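PDB 5MDN: DNA polymerase from Pyrobaculum calidifontis, which probably catalyses the stepwise extension of DNA from deoxyribonucleoside triphosphates, releasing diphosphate with each nucleotide added. Local coordinates for residues A[195-200]-A[216-221]; A[556-561]-A[601-606]. All blocks are in the same frame, centred on the assembly; numbering follows the deposited sequence.

Contact 1. Residues A[195-200]-A[216-221]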
loop_
_atom_site.group_PDB
_atom_site.type_symbol
_atom_site.label_atom_id
_atom_site.label_comp_id
_atom_site.label_asym_id
_atom_site.label_seq_id
_atom_site.Cartn_x
_atom_site.Cartn_y
_atom_site.Cartn_z
ATOM N N ASP A 195 -7.145 23.768 8.236
ATOM C CA ASP A 195 -7.709 25.080 8.541
ATOM C C ASP A 195 -8.010 25.858 7.265
ATOM O O ASP A 195 -9.080 26.461 7.127
ATOM C CB ASP A 195 -6.756 25.871 9.439
ATOM C CG ASP A 195 -6.780 25.401 10.879
ATOM O OD1 ASP A 195 -7.637 24.556 11.218
ATOM O OD2 ASP A 195 -5.942 25.883 11.671
ATOM N N GLY A 196 -7.072 25.851 6.319
ATOM C CA GLY A 196 -7.205 26.647 5.117
ATOM C C GLY A 196 -5.954 27.438 4.795
ATOM O O GLY A 196 -5.932 28.212 3.832
ATOM N N ARG A 197 -4.907 27.258 5.596
ATOM C CA ARG A 197 -3.661 27.980 5.384
ATOM C C ARG A 197 -2.840 27.338 4.272
ATOM O O ARG A 197 -2.865 26.120 4.070
ATOM C CB ARG A 197 -2.821 28.017 6.663
ATOM C CG ARG A 197 -3.519 28.574 7.894
ATOM C CD ARG A 197 -2.544 28.592 9.064
ATOM N NE ARG A 197 -3.178 28.315 10.348
ATOM C CZ ARG A 197 -2.506 28.073 11.469
ATOM N NH1 ARG A 197 -1.179 28.075 11.462
ATOM N NH2 ARG A 197 -3.158 27.831 12.598
ATOM N N GLU A 198 -2.103 28.181 3.548
ATOM C CA GLU A 198 -1.055 27.730 2.645
ATOM C C GLU A 198 0.132 28.674 2.748
ATOM O O GLU A 198 -0.045 29.890 2.857
ATOM C CB GLU A 198 -1.523 27.694 1.183
ATOM C CG GLU A 198 -2.852 27.010 0.921
ATOM C CD GLU A 198 -3.176 26.951 -0.561
ATOM O OE1 GLU A 198 -2.257 27.182 -1.374
ATOM O OE2 GLU A 198 -4.342 26.679 -0.912
ATOM N N GLU A 199 1.337 28.111 2.687
ATOM C CA GLU A 199 2.563 28.897 2.657
ATOM C C GLU A 199 3.630 28.121 1.901
ATOM O O GLU A 199 3.637 26.888 1.892
ATOM C CB GLU A 199 3.083 29.262 4.056
ATOM C CG GLU A 199 2.336 30.403 4.730
ATOM C CD GLU A 199 3.066 30.945 5.942
ATOM O OE1 GLU A 199 4.174 30.452 6.241
ATOM O OE2 GLU A 199 2.532 31.868 6.592
ATOM N N VAL A 200 4.529 28.865 1.263
ATOM C CA VAL A 200 5.650 28.305 0.519
ATOM C C VAL A 200 6.921 28.970 1.022
ATOM O O VAL A 200 7.055 30.197 0.947
ATOM C CB VAL A 200 5.503 28.507 -0.997
ATOM C CG1 VAL A 200 6.543 27.682 -1.740
ATOM C CG2 VAL A 200 4.101 28.139 -1.446
ATOM N N VAL A 216 9.918 23.636 10.035
ATOM C CA VAL A 216 9.884 23.159 11.417
ATOM C C VAL A 216 9.027 24.079 12.279
ATOM O O VAL A 216 8.196 23.620 13.072
ATOM C CB VAL A 216 11.313 23.027 11.974
ATOM C CG1 VAL A 216 11.271 22.684 13.450
ATOM C CG2 VAL A 216 12.085 21.968 11.205
ATOM N N ASP A 217 9.216 25.394 12.137
ATOM C CA ASP A 217 8.441 26.340 12.935
ATOM C C ASP A 217 6.953 26.250 12.619
ATOM O O ASP A 217 6.115 26.386 13.518
ATOM C CB ASP A 217 8.954 27.763 12.713
ATOM C CG ASP A 217 10.247 28.038 13.455
ATOM O OD1 ASP A 217 10.411 27.500 14.571
ATOM O OD2 ASP A 217 11.091 28.796 12.930
ATOM N N PHE A 218 6.602 26.025 11.350
ATOM C CA PHE A 218 5.190 25.934 10.988
ATOM C C PHE A 218 4.543 24.689 11.590
ATOM O O PHE A 218 3.414 24.754 12.091
ATOM C CB PHE A 218 5.025 25.944 9.469
ATOM C CG PHE A 218 3.601 26.134 9.019
ATOM C CD1 PHE A 218 3.091 27.406 8.816
ATOM C CD2 PHE A 218 2.771 25.045 8.807
ATOM C CE1 PHE A 218 1.784 27.590 8.407
ATOM C CE2 PHE A 218 1.462 25.223 8.399
ATOM C CZ PHE A 218 0.968 26.495 8.198
ATOM N N VAL A 219 5.231 23.545 11.528
ATOM C CA VAL A 219 4.689 22.320 12.111
ATOM C C VAL A 219 4.471 22.495 13.608
ATOM O O VAL A 219 3.434 22.096 14.151
ATOM C CB VAL A 219 5.616 21.127 11.805
ATOM C CG1 VAL A 219 5.156 19.884 12.556
ATOM C CG2 VAL A 219 5.661 20.862 10.309
ATOM N N LYS A 220 5.438 23.103 14.297
ATOM C CA LYS A 220 5.275 23.370 15.721
ATOM C C LYS A 220 4.184 24.405 15.968
ATOM O O LYS A 220 3.472 24.331 16.978
ATOM C CB LYS A 220 6.603 23.839 16.319
ATOM C CG LYS A 220 7.723 22.812 16.249
ATOM C CD LYS A 220 8.939 23.281 17.031
ATOM C CE LYS A 220 9.510 24.560 16.445
ATOM N NZ LYS A 220 10.783 24.955 17.109
ATOM N N GLU A 221 4.039 25.366 15.057
ATOM C CA GLU A 221 3.045 26.422 15.218
ATOM C C GLU A 221 1.637 25.865 15.027
ATOM O O GLU A 221 0.739 26.115 15.838
ATOM C CB GLU A 221 3.327 27.541 14.207
ATOM C CG GLU A 221 2.526 28.825 14.364
ATOM C CD GLU A 221 2.863 29.539 15.660
ATOM O OE1 GLU A 221 4.020 29.401 16.117
ATOM O OE2 GLU A 221 1.987 30.235 16.216
#
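The ring of F218 reaches from its helix to a place between the side chains of R197 and E199, and meets the aliphatic part of R197 and a carboxylate oxygen of E199, both in van der Waals contact. R197 can be followed outward. Its CB lies 4.4 Å from F218 CZ. CG stands farther back, and the chain returns to the ring at CD, 4.2 Å from F218 CZ. The bend at chi3 then carries the guanidinium past the end of the phenyl group. NH1 remains close to the ring, 4.2 Å from F218 CZ, yet the two planes are 76° apart, so this is not a flat stack. NH2 turns back to its own segment and makes a salt bridge with D195, at 3.5 Å from OD2. A second carboxylate, that of E221, lies in the same neighbourhood without touching: its OE2 is 6.1 Å from R197 NH1, so any attraction is probably modest.

E199 supplies the second contact. Its extended chain brings OE1 to 4.1 Å from F218 CD1, with the carboxylate tilted 48° to the ring. With CG anti to the backbone N (chi1 -168°), F218 projects from the helix toward the strand, which explains how one ring meets both residues.

In the turn before the strand the T193 hydroxyl accepts hydrogen bonds from the backbone N of G196 and of R197. G196 has a positive phi, a conformation that calls for glycine. F218 also packs on V191 and T193 of strand 186-193, so helix 209-222 lies against two adjoining strands of the RNase H-like exonuclease sheet. Strand 198-202 is its outermost strand on this side; from there E198 and V200 turn to L334 and M330 of helix 326-356.

Contact 2. Residues A[556-561]-A[601-606]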
loop_
_atom_site.group_PDB
_atom_site.type_symbol
_atom_site.label_atom_id
_atom_site.label_comp_id
_atom_site.label_asym_id
_atom_site.label_seq_id
_atom_site.Cartn_x
_atom_site.Cartn_y
_atom_site.Cartn_z
ATOM N N VAL A 556 -20.555 -13.894 -21.674
ATOM C CA VAL A 556 -19.484 -13.839 -20.684
ATOM C C VAL A 556 -18.161 -13.764 -21.436
ATOM O O VAL A 556 -17.725 -14.747 -22.048
ATOM C CB VAL A 556 -19.518 -15.042 -19.733
ATOM C CG1 VAL A 556 -18.323 -15.006 -18.793
ATOM C CG2 VAL A 556 -20.819 -15.054 -18.943
ATOM N N ILE A 557 -17.522 -12.593 -21.392
ATOM C CA ILE A 557 -16.285 -12.382 -22.137
ATOM C C ILE A 557 -15.078 -12.894 -21.361
ATOM O O ILE A 557 -14.137 -13.443 -21.946
ATOM C CB ILE A 557 -16.134 -10.886 -22.465
ATOM C CG1 ILE A 557 -17.422 -10.331 -23.073
ATOM C CG2 ILE A 557 -14.946 -10.655 -23.382
ATOM C CD1 ILE A 557 -17.526 -8.822 -22.987
ATOM N N TYR A 558 -15.089 -12.737 -20.040
ATOM C CA TYR A 558 -13.942 -13.079 -19.214
ATOM C C TYR A 558 -14.437 -13.522 -17.849
ATOM O O TYR A 558 -15.466 -13.045 -17.364
ATOM C CB TYR A 558 -12.980 -11.887 -19.090
ATOM C CG TYR A 558 -11.890 -12.044 -18.051
ATOM C CD1 TYR A 558 -10.674 -12.628 -18.380
ATOM C CD2 TYR A 558 -12.067 -11.585 -16.751
ATOM C CE1 TYR A 558 -9.671 -12.767 -17.440
ATOM C CE2 TYR A 558 -11.070 -11.721 -15.804
ATOM C CZ TYR A 558 -9.875 -12.312 -16.154
ATOM O OH TYR A 558 -8.878 -12.448 -15.216
ATOM N N GLY A 559 -13.706 -14.451 -17.241
ATOM C CA GLY A 559 -14.027 -14.878 -15.897
ATOM C C GLY A 559 -12.864 -15.542 -15.195
ATOM O O GLY A 559 -12.366 -16.580 -15.640
ATOM N N ASP A 560 -12.423 -14.952 -14.095
ATOM C CA ASP A 560 -11.413 -15.550 -13.240
ATOM C C ASP A 560 -11.991 -15.770 -11.843
ATOM O O ASP A 560 -13.180 -15.550 -11.592
ATOM C CB ASP A 560 -10.136 -14.701 -13.223
ATOM C CG ASP A 560 -10.364 -13.305 -12.700
ATOM O OD1 ASP A 560 -11.515 -12.972 -12.368
ATOM O OD2 ASP A 560 -9.386 -12.539 -12.613
ATOM N N THR A 561 -11.130 -16.231 -10.936
ATOM C CA THR A 561 -11.570 -16.619 -9.600
ATOM C C THR A 561 -12.254 -15.481 -8.845
ATOM O O THR A 561 -13.167 -15.733 -8.049
ATOM C CB THR A 561 -10.379 -17.148 -8.799
ATOM O OG1 THR A 561 -9.201 -17.115 -9.615
ATOM C CG2 THR A 561 -10.644 -18.576 -8.341
ATOM N N ALA A 601 -4.668 -13.046 -23.960
ATOM C CA ALA A 601 -5.627 -13.967 -23.351
ATOM C C ALA A 601 -5.437 -14.078 -21.845
ATOM O O ALA A 601 -5.492 -15.172 -21.278
ATOM C CB ALA A 601 -5.514 -15.334 -24.015
ATOM N N LYS A 602 -5.216 -12.949 -21.174
ATOM C CA LYS A 602 -5.081 -12.893 -19.722
ATOM C C LYS A 602 -5.917 -11.729 -19.208
ATOM O O LYS A 602 -6.766 -11.204 -19.936
ATOM C CB LYS A 602 -3.607 -12.755 -19.319
ATOM C CG LYS A 602 -2.665 -12.669 -20.515
ATOM C CD LYS A 602 -1.225 -12.373 -20.131
ATOM C CE LYS A 602 -0.390 -13.639 -19.998
ATOM N NZ LYS A 602 1.004 -13.318 -19.556
ATOM N N LYS A 603 -5.701 -11.324 -17.958
ATOM C CA LYS A 603 -6.314 -10.099 -17.444
ATOM C C LYS A 603 -5.411 -8.900 -17.745
ATOM O O LYS A 603 -4.914 -8.198 -16.866
ATOM C CB LYS A 603 -6.616 -10.223 -15.955
ATOM C CG LYS A 603 -7.477 -9.078 -15.419
ATOM C CD LYS A 603 -7.809 -9.213 -13.944
ATOM C CE LYS A 603 -8.554 -7.979 -13.443
ATOM N NZ LYS A 603 -9.922 -7.840 -14.024
ATOM N N ARG A 604 -5.200 -8.685 -19.038
ATOM C CA ARG A 604 -4.459 -7.539 -19.557
ATOM C C ARG A 604 -5.422 -6.774 -20.457
ATOM O O ARG A 604 -5.705 -7.208 -21.579
ATOM C CB ARG A 604 -3.211 -7.985 -20.312
ATOM C CG ARG A 604 -2.461 -6.844 -20.963
ATOM C CD ARG A 604 -1.998 -5.872 -19.902
ATOM N NE ARG A 604 -1.167 -4.788 -20.418
ATOM C CZ ARG A 604 -1.632 -3.586 -20.745
ATOM N NH1 ARG A 604 -2.923 -3.306 -20.610
ATOM N NH2 ARG A 604 -0.805 -2.657 -21.205
ATOM N N TYR A 605 -5.929 -5.642 -19.971
ATOM C CA TYR A 605 -6.952 -4.925 -20.711
ATOM C C TYR A 605 -6.927 -3.451 -20.343
ATOM O O TYR A 605 -6.384 -3.050 -19.310
ATOM C CB TYR A 605 -8.351 -5.508 -20.450
ATOM C CG TYR A 605 -8.878 -5.255 -19.053
ATOM C CD1 TYR A 605 -8.559 -6.107 -18.006
ATOM C CD2 TYR A 605 -9.704 -4.169 -18.787
ATOM C CE1 TYR A 605 -9.039 -5.881 -16.730
ATOM C CE2 TYR A 605 -10.188 -3.932 -17.515
ATOM C CZ TYR A 605 -9.853 -4.792 -16.490
ATOM O OH TYR A 605 -10.335 -4.561 -15.221
ATOM N N ALA A 606 -7.526 -2.652 -21.219
ATOM C CA ALA A 606 -7.851 -1.263 -20.946
ATOM C C ALA A 606 -9.359 -1.085 -21.047
ATOM O O ALA A 606 -10.028 -1.785 -21.814
ATOM C CB ALA A 606 -7.140 -0.321 -21.918
#
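Y558 lays its phenol end across the aliphatic chain of K603, the two side chains crossing at about a right angle. Y558 OH is 3.3 Å from K603 CB, and the ring atom CZ is 3.9 Å from the same CB. Farther along the lysine, CD lies 3.9 Å from D560 OD2, while NZ remains 4.9 Å from that oxygen. These groups are in turn held by hydrogen bonds: Y558 OH donates a 2.7 Å hydrogen bond to D560 OD2, approaching 63° out of the carboxylate plane, and D560 OD1 accepts one from S563 N. A phenylalanine in place of Y558 would probably leave D560 OD2 without this donor and the carboxylate freer to turn.

K603 is the centre of an inverse gamma turn, closed by a weak bond from R604 N to K602 O, and its CG meets the edge of the Y605 ring. F565 makes edge-to-face contacts with both Y558 and Y605. It also faces I557 and Y558 in a classic beta bulge. Y558 to S563 spell YGDTDS, the motif C signature of family B polymerases; strand 556-560 lies between strands 404-406 and 563-567, while 601-606 leads into strand 605-609 of a separate antiparallel sheet.

How the contacts relate
Contact 1 is a surface contact in the exonuclease domain, with none of its touching residues buried; contact 2, in the polymerase part of the chain, is partly buried, with Y558 and D560 inside. They share no secondary-structure element and lie on opposite sides of the chain's centre, their centres 48 Å apart and nearest atoms about 34 Å apart. The first joins a helix to an edge strand of one sheet, the second an inner strand to a turn entering another sheet. Both place an aromatic side chain against a basic residue's aliphatic part. In contact 1 the charged ends lie at the exposed surface, whereas in contact 2 a buried hydroxyl and carboxylate pair with each other.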